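Local coordinates for uncharacterized protein DUF305 (Deinococcus radiodurans R1, PDB 3BT5) that is of unknown function but belongs to the DUF305 family of the ferritin clan and folds as a bundle of four long helices with two short ones, at residues E89-G94 with L108-R113; E74-S77 with M83-M86. All coordinates share one frame; numbering follows the deposited sequence.

Contact 2 lies wholly in the connection between helices 41-68 and 100-122; contact 1 joins that connection to helix 100-122, and the two follow one another along the chain without overlap. Contact 2 (74-77 with 83-86) joins the two loops flanking the short helix 78-83, entirely through apolar and sulfur-bearing side chains. Contact 1 (89-94 with 108-113) sets the next short helix, 89-97, against a long bundle helix through an ion pair above a leucine. Neither is deep core: each is partly buried, with a single buried side chain among its three touching residues, Leu110 in contact 1 and Met86 in contact 2. The two meet where the Arg113 guanidinium packs near the carbonyl oxygens of Gly85 and Met86.

Contact 1 (E89-G94 with L108-R113); sequences EAEVAG and LRLMIR
Segments 89-94 and 108-113 are closest at Glu91 and Leu110, whose CA atoms are 8.0 Å apart; no backbone-to-backbone hydrogen bond joins them, and side chains carry the contact. Glu91 leaves its helix with CG anti to the carbonyl carbon (chi1 -75°) and runs extended over Leu110, whose branches meet it at two levels: CD1 lies 3.7 Å from the backbone O of Glu91, while CD2 packs beneath the carboxylate, 3.7 Å from Glu91 CD. The salt bridge to Arg113 is made beyond this methyl. In the conformer described, Arg113 NH2 donates to Glu91 OE1 at 2.8 Å, nearly within the guanidinium plane but 34° out of the carboxylate plane on its syn side. A second, weak bond runs from Arg113 NH1 to Glu91 OE2 at 3.3 Å, making an uneven two-pronged pair with the planes 29° apart. Helix 100-122 is one of the four long helices of the ferritin-like bundle, and helix 89-97 lies over it and helix 11-37, where Val92 touches Gln26 and Leu30. Glu91 OE1 also accepts a hydrogen bond from the backbone N of Ser88, the glutamate half of a capping-box arrangement, which ties the carboxylate to its own helix start. Arg113 was modelled in two conformers, so the ion pair may be made only part of the time.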
ATOM      1  N   GLU A  89      -2.988   0.778 -14.247  1.00 14.94           N
ATOM      2  CA  GLU A  89      -1.956   0.262 -15.104  1.00 17.04           C
ATOM      3  C   GLU A  89      -1.120   1.383 -15.765  1.00 14.62           C
ATOM      4  O   GLU A  89       0.125   1.369 -15.748  1.00 16.09           O
ATOM      5  CB  GLU A  89      -2.653  -0.638 -16.142  1.00 23.26           C
ATOM      6  CG  GLU A  89      -1.779  -1.335 -17.126  1.00 24.24           C
ATOM      7  CD  GLU A  89      -2.553  -2.435 -17.872  1.00 28.96           C
ATOM      8  OE1 GLU A  89      -2.392  -3.626 -17.539  1.00 31.26           O
ATOM      9  OE2 GLU A  89      -3.363  -2.094 -18.746  1.00 32.66           O
ATOM     10  N   ALA A  90      -1.809   2.351 -16.361  1.00 15.18           N
ATOM     11  CA  ALA A  90      -1.147   3.491 -16.981  1.00 14.08           C
ATOM     12  C   ALA A  90      -0.354   4.312 -15.967  1.00 12.74           C
ATOM     13  O   ALA A  90       0.793   4.738 -16.252  1.00 13.37           O
ATOM     14  CB  ALA A  90      -2.144   4.368 -17.689  1.00 15.78           C
ATOM     15  N   GLU A  91      -0.943   4.550 -14.794  1.00 11.79           N
ATOM     16  CA  GLU A  91      -0.263   5.383 -13.802  1.00 12.72           C
ATOM     17  C   GLU A  91       1.024   4.730 -13.339  1.00 11.85           C
ATOM     18  O   GLU A  91       2.047   5.404 -13.140  1.00 12.59           O
ATOM     19  CB  GLU A  91      -1.205   5.661 -12.624  1.00 11.84           C
ATOM     20  CG  GLU A  91      -2.274   6.690 -12.974  1.00 13.76           C
ATOM     21  CD  GLU A  91      -3.325   6.850 -11.903  1.00 15.22           C
ATOM     22  OE1 GLU A  91      -3.633   5.867 -11.198  1.00 15.20           O
ATOM     23  OE2 GLU A  91      -3.882   7.963 -11.784  1.00 20.08           O
ATOM     24  N   VAL A  92       0.982   3.419 -13.106  1.00 11.91           N
ATOM     25  CA  VAL A  92       2.213   2.735 -12.702  1.00 12.16           C
ATOM     26  C   VAL A  92       3.251   2.848 -13.824  1.00 12.94           C
ATOM     27  O   VAL A  92       4.430   3.146 -13.574  1.00 13.55           O
ATOM     28  CB  VAL A  92       1.950   1.240 -12.386  1.00 13.96           C
ATOM     29  CG1 VAL A  92       3.278   0.508 -12.155  1.00 17.25           C
ATOM     30  CG2 VAL A  92       1.020   1.134 -11.155  1.00 15.40           C
ATOM     31  N   ALA A  93       2.828   2.628 -15.083  1.00 13.21           N
ATOM     32  CA  ALA A  93       3.766   2.748 -16.207  1.00 13.85           C
ATOM     33  C   ALA A  93       4.398   4.151 -16.312  1.00 13.61           C
ATOM     34  O   ALA A  93       5.558   4.288 -16.740  1.00 15.08           O
ATOM     35  CB  ALA A  93       3.071   2.373 -17.496  1.00 15.94           C
ATOM     36  N   GLY A  94       3.655   5.192 -15.932  1.00 13.34           N
ATOM     37  CA  GLY A  94       4.162   6.563 -16.001  1.00 14.39           C
ATOM     38  C   GLY A  94       5.420   6.725 -15.186  1.00 13.91           C
ATOM     39  O   GLY A  94       6.282   7.525 -15.522  1.00 15.05           O
ATOM     40  N   LEU A 108       4.998  10.154  -5.496  1.00 15.09           N
ATOM     41  CA  LEU A 108       4.501  10.630  -4.210  1.00 15.73           C
ATOM     42  C   LEU A 108       2.983  10.804  -4.250  1.00 15.38           C
ATOM     43  O   LEU A 108       2.293  10.371  -3.325  1.00 15.58           O
ATOM     44  CB  LEU A 108       5.179  11.948  -3.830  1.00 17.22           C
ATOM     45  CG  LEU A 108       6.679  11.759  -3.598  1.00 18.63           C
ATOM     46  CD1 LEU A 108       7.400  13.132  -3.583  1.00 22.01           C
ATOM     47  CD2 LEU A 108       6.939  11.008  -2.302  1.00 21.93           C
ATOM     48  N   ARG A 109       2.453  11.415  -5.317  1.00 15.23           N
ATOM     49  CA  ARG A 109       1.009  11.583  -5.410  1.00 15.70           C
ATOM     50  C   ARG A 109       0.295  10.229  -5.422  1.00 14.26           C
ATOM     51  O   ARG A 109      -0.728  10.061  -4.748  1.00 15.59           O
ATOM     52  CB  ARG A 109       0.637  12.403  -6.637  1.00 17.58           C
ATOM     53  CG  ARG A 109       1.113  13.834  -6.566  1.00 22.17           C
ATOM     54  CD  ARG A 109       0.505  14.591  -7.699  1.00 31.38           C
ATOM     55  NE  ARG A 109       1.169  14.261  -8.952  1.00 40.86           N
ATOM     56  CZ  ARG A 109       2.055  15.059  -9.550  1.00 42.38           C
ATOM     57  NH1 ARG A 109       2.617  14.694 -10.689  1.00 37.24           N
ATOM     58  NH2 ARG A 109       2.371  16.227  -9.004  1.00 46.38           N
ATOM     59  N   LEU A 110       0.805   9.280  -6.194  1.00 14.51           N
ATOM     60  CA  LEU A 110       0.163   7.985  -6.280  1.00 13.65           C
ATOM     61  C   LEU A 110       0.266   7.247  -4.970  1.00 13.37           C
ATOM     62  O   LEU A 110      -0.694   6.606  -4.552  1.00 15.06           O
ATOM     63  CB  LEU A 110       0.789   7.132  -7.402  1.00 13.31           C
ATOM     64  CG  LEU A 110       0.550   7.659  -8.831  1.00 14.31           C
ATOM     65  CD1 LEU A 110       1.382   6.844  -9.798  1.00 15.09           C
ATOM     66  CD2 LEU A 110      -0.956   7.583  -9.194  1.00 15.63           C
ATOM     67  N   MET A 111       1.423   7.309  -4.316  1.00 13.71           N
ATOM     68  CA  MET A 111       1.552   6.570  -3.063  1.00 13.87           C
ATOM     69  C   MET A 111       0.714   7.206  -1.958  1.00 13.98           C
ATOM     70  O   MET A 111       0.161   6.495  -1.126  1.00 14.51           O
ATOM     71  CB  MET A 111       3.018   6.463  -2.639  1.00 15.29           C
ATOM     72  CG  MET A 111       3.235   5.487  -1.476  1.00 16.31           C
ATOM     73  SD  MET A 111       3.123   3.724  -1.949  1.00 15.68           S
ATOM     74  CE  MET A 111       4.689   3.549  -2.807  1.00 18.98           C
ATOM     75  N   ILE A 112       0.600   8.533  -1.948  1.00 13.66           N
ATOM     76  CA  ILE A 112      -0.307   9.159  -0.991  1.00 14.49           C
ATOM     77  C   ILE A 112      -1.748   8.695  -1.191  1.00 15.13           C
ATOM     78  O   ILE A 112      -2.416   8.326  -0.229  1.00 15.43           O
ATOM     79  CB  ILE A 112      -0.222  10.713  -1.041  1.00 15.67           C
ATOM     80  CG1 ILE A 112       1.123  11.192  -0.477  1.00 16.44           C
ATOM     81  CG2 ILE A 112      -1.426  11.354  -0.314  1.00 16.91           C
ATOM     82  CD1 ILE A 112       1.452  12.648  -0.895  1.00 16.74           C
ATOM     83  N   ARG A 113      -2.229   8.694  -2.433  1.00 14.86           N
ATOM     84  CA  ARG A 113      -3.611   8.300  -2.670  0.70 14.82           C
ATOM     85  C   ARG A 113      -3.808   6.829  -2.306  1.00 14.70           C
ATOM     86  O   ARG A 113      -4.838   6.439  -1.726  1.00 15.81           O
ATOM     87  CB  ARG A 113      -3.993   8.582  -4.134  0.70 16.37           C
ATOM     88  CG  ARG A 113      -5.493   8.435  -4.434  0.70 17.24           C
ATOM     89  CD  ARG A 113      -5.770   8.578  -5.929  0.70 20.48           C
ATOM     90  NE  ARG A 113      -5.105   7.524  -6.683  0.70 22.74           N
ATOM     91  CZ  ARG A 113      -4.819   7.554  -7.982  0.70 21.97           C
ATOM     92  NH1 ARG A 113      -5.072   8.616  -8.740  0.70 29.97           N
ATOM     93  NH2 ARG A 113      -4.251   6.526  -8.519  0.70 16.12           N
TER

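Contact 2 (E74-S77 with M83-M86); sequences EPIS and MMGM
Ile76 and Met84 reach toward each other tip to tip, and no hydrogen bond joins their segments. The tight part is here: Ile76 CD1 sits 3.6 Å from Met84 SD and 3.8 Å from Met84 CE, while Ile76 CG2 lies 4.0 Å from the same terminal methyl. Met84 spans the gap because its chain is fully extended beyond CG, with chi3 at 179°. Met86 touches more loosely, its SD 4.2 Å from Ile76 CD1; a bend at chi3 (71°) carries its CE away from the isoleucine. Between the two loops runs the short helix 78-83, finished at both ends: Ser77 is its N-cap, OG bonding the backbone N of His80, and Gly85, with positive phi, closes a Schellman motif. Helix 11-37 packs against the cluster, His19 touching both Ile76 and Met84, and His23 and Gln26 touching the buried Met86. An alanine in place of Ile76 would remove everything beyond CB (CG1, CG2 and CD1) and is likely to leave the ends of both methionines without their partner across the contact and Met84 freer to swing. Toward solvent the arrangement thins out, with Glu74 and Pro75 on one segment and Met83 on the other all exposed and making no contact across.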
ATOM      1  N   GLU A  74      -9.135 -13.490  -5.169  1.00 33.51           N
ATOM      2  CA  GLU A  74      -9.229 -13.271  -6.609  1.00 33.88           C
ATOM      3  C   GLU A  74      -8.683 -11.867  -6.883  1.00 28.37           C
ATOM      4  O   GLU A  74      -8.783 -10.982  -6.031  1.00 28.57           O
ATOM      5  CB  GLU A  74     -10.692 -13.341  -7.034  1.00 39.84           C
ATOM      6  CG  GLU A  74     -11.541 -14.234  -6.117  1.00 47.25           C
ATOM      7  CD  GLU A  74     -12.014 -13.508  -4.862  1.00 49.92           C
ATOM      8  OE1 GLU A  74     -11.693 -13.964  -3.743  1.00 50.71           O
ATOM      9  OE2 GLU A  74     -12.706 -12.476  -4.996  1.00 55.48           O
ATOM     10  N   PRO A  75      -8.090 -11.650  -8.068  1.00 28.34           N
ATOM     11  CA  PRO A  75      -7.598 -10.303  -8.356  1.00 29.36           C
ATOM     12  C   PRO A  75      -8.695  -9.225  -8.221  1.00 31.03           C
ATOM     13  O   PRO A  75      -9.880  -9.457  -8.523  1.00 32.39           O
ATOM     14  CB  PRO A  75      -7.105 -10.410  -9.807  1.00 29.07           C
ATOM     15  CG  PRO A  75      -6.828 -11.874 -10.011  1.00 34.14           C
ATOM     16  CD  PRO A  75      -7.832 -12.597  -9.170  1.00 29.53           C
ATOM     17  N   ILE A  76      -8.305  -8.054  -7.731  1.00 27.54           N
ATOM     18  CA  ILE A  76      -9.207  -6.890  -7.710  1.00 26.83           C
ATOM     19  C   ILE A  76      -9.406  -6.357  -9.147  1.00 28.34           C
ATOM     20  O   ILE A  76      -8.443  -6.332  -9.922  1.00 30.85           O
ATOM     21  CB  ILE A  76      -8.622  -5.821  -6.805  1.00 26.88           C
ATOM     22  CG1 ILE A  76      -8.474  -6.391  -5.369  1.00 23.05           C
ATOM     23  CG2 ILE A  76      -9.493  -4.560  -6.862  1.00 24.07           C
ATOM     24  CD1 ILE A  76      -7.532  -5.564  -4.504  1.00 27.96           C
ATOM     25  N   SER A  77     -10.650  -5.989  -9.509  1.00 25.36           N
ATOM     26  CA  SER A  77     -10.953  -5.360 -10.821  1.00 25.74           C
ATOM     27  C   SER A  77     -10.384  -3.967 -10.952  1.00 21.63           C
ATOM     28  O   SER A  77     -10.241  -3.278  -9.948  1.00 20.51           O
ATOM     29  CB  SER A  77     -12.461  -5.206 -11.005  1.00 23.90           C
ATOM     30  OG  SER A  77     -13.029  -4.148 -10.228  1.00 32.19           O
ATOM     31  N   MET A  83     -11.005   2.637  -6.904  1.00 15.24           N
ATOM     32  CA  MET A  83     -11.699   3.115  -5.703  1.00 15.77           C
ATOM     33  C   MET A  83     -10.900   2.907  -4.434  1.00 14.88           C
ATOM     34  O   MET A  83     -10.985   3.706  -3.499  1.00 16.01           O
ATOM     35  CB  MET A  83     -13.034   2.420  -5.565  1.00 15.79           C
ATOM     36  CG  MET A  83     -13.943   2.862  -6.626  1.00 19.20           C
ATOM     37  SD  MET A  83     -15.529   2.152  -6.444  1.00 21.62           S
ATOM     38  CE  MET A  83     -16.342   2.920  -7.841  1.00 25.24           C
ATOM     39  N   MET A  84     -10.153   1.814  -4.390  1.00 14.44           N
ATOM     40  CA  MET A  84      -9.265   1.549  -3.289  1.00 14.39           C
ATOM     41  C   MET A  84      -8.057   2.479  -3.261  1.00 14.48           C
ATOM     42  O   MET A  84      -7.254   2.374  -2.339  1.00 16.62           O
ATOM     43  CB  MET A  84      -8.792   0.096  -3.307  1.00 16.18           C
ATOM     44  CG  MET A  84      -9.898  -0.946  -3.127  1.00 14.82           C
ATOM     45  SD  MET A  84      -9.145  -2.556  -3.377  1.00 19.00           S
ATOM     46  CE  MET A  84     -10.511  -3.672  -3.122  1.00 18.81           C
ATOM     47  N   GLY A  85      -7.948   3.404  -4.211  1.00 14.55           N
ATOM     48  CA  GLY A  85      -6.792   4.303  -4.261  1.00 15.76           C
ATOM     49  C   GLY A  85      -5.575   3.703  -4.933  1.00 15.12           C
ATOM     50  O   GLY A  85      -4.520   4.364  -4.958  1.00 16.52           O
ATOM     51  N   MET A  86      -5.699   2.470  -5.454  1.00 13.29           N
ATOM     52  CA  MET A  86      -4.587   1.874  -6.201  1.00 12.72           C
ATOM     53  C   MET A  86      -4.335   2.617  -7.513  1.00 12.11           C
ATOM     54  O   MET A  86      -5.247   3.209  -8.082  1.00 14.03           O
ATOM     55  CB  MET A  86      -4.830   0.402  -6.453  1.00 13.71           C
ATOM     56  CG  MET A  86      -4.920  -0.362  -5.137  1.00 15.01           C
ATOM     57  SD  MET A  86      -5.353  -2.093  -5.287  1.00 16.64           S
ATOM     58  CE  MET A  86      -3.851  -2.703  -5.992  1.00 18.25           C
TER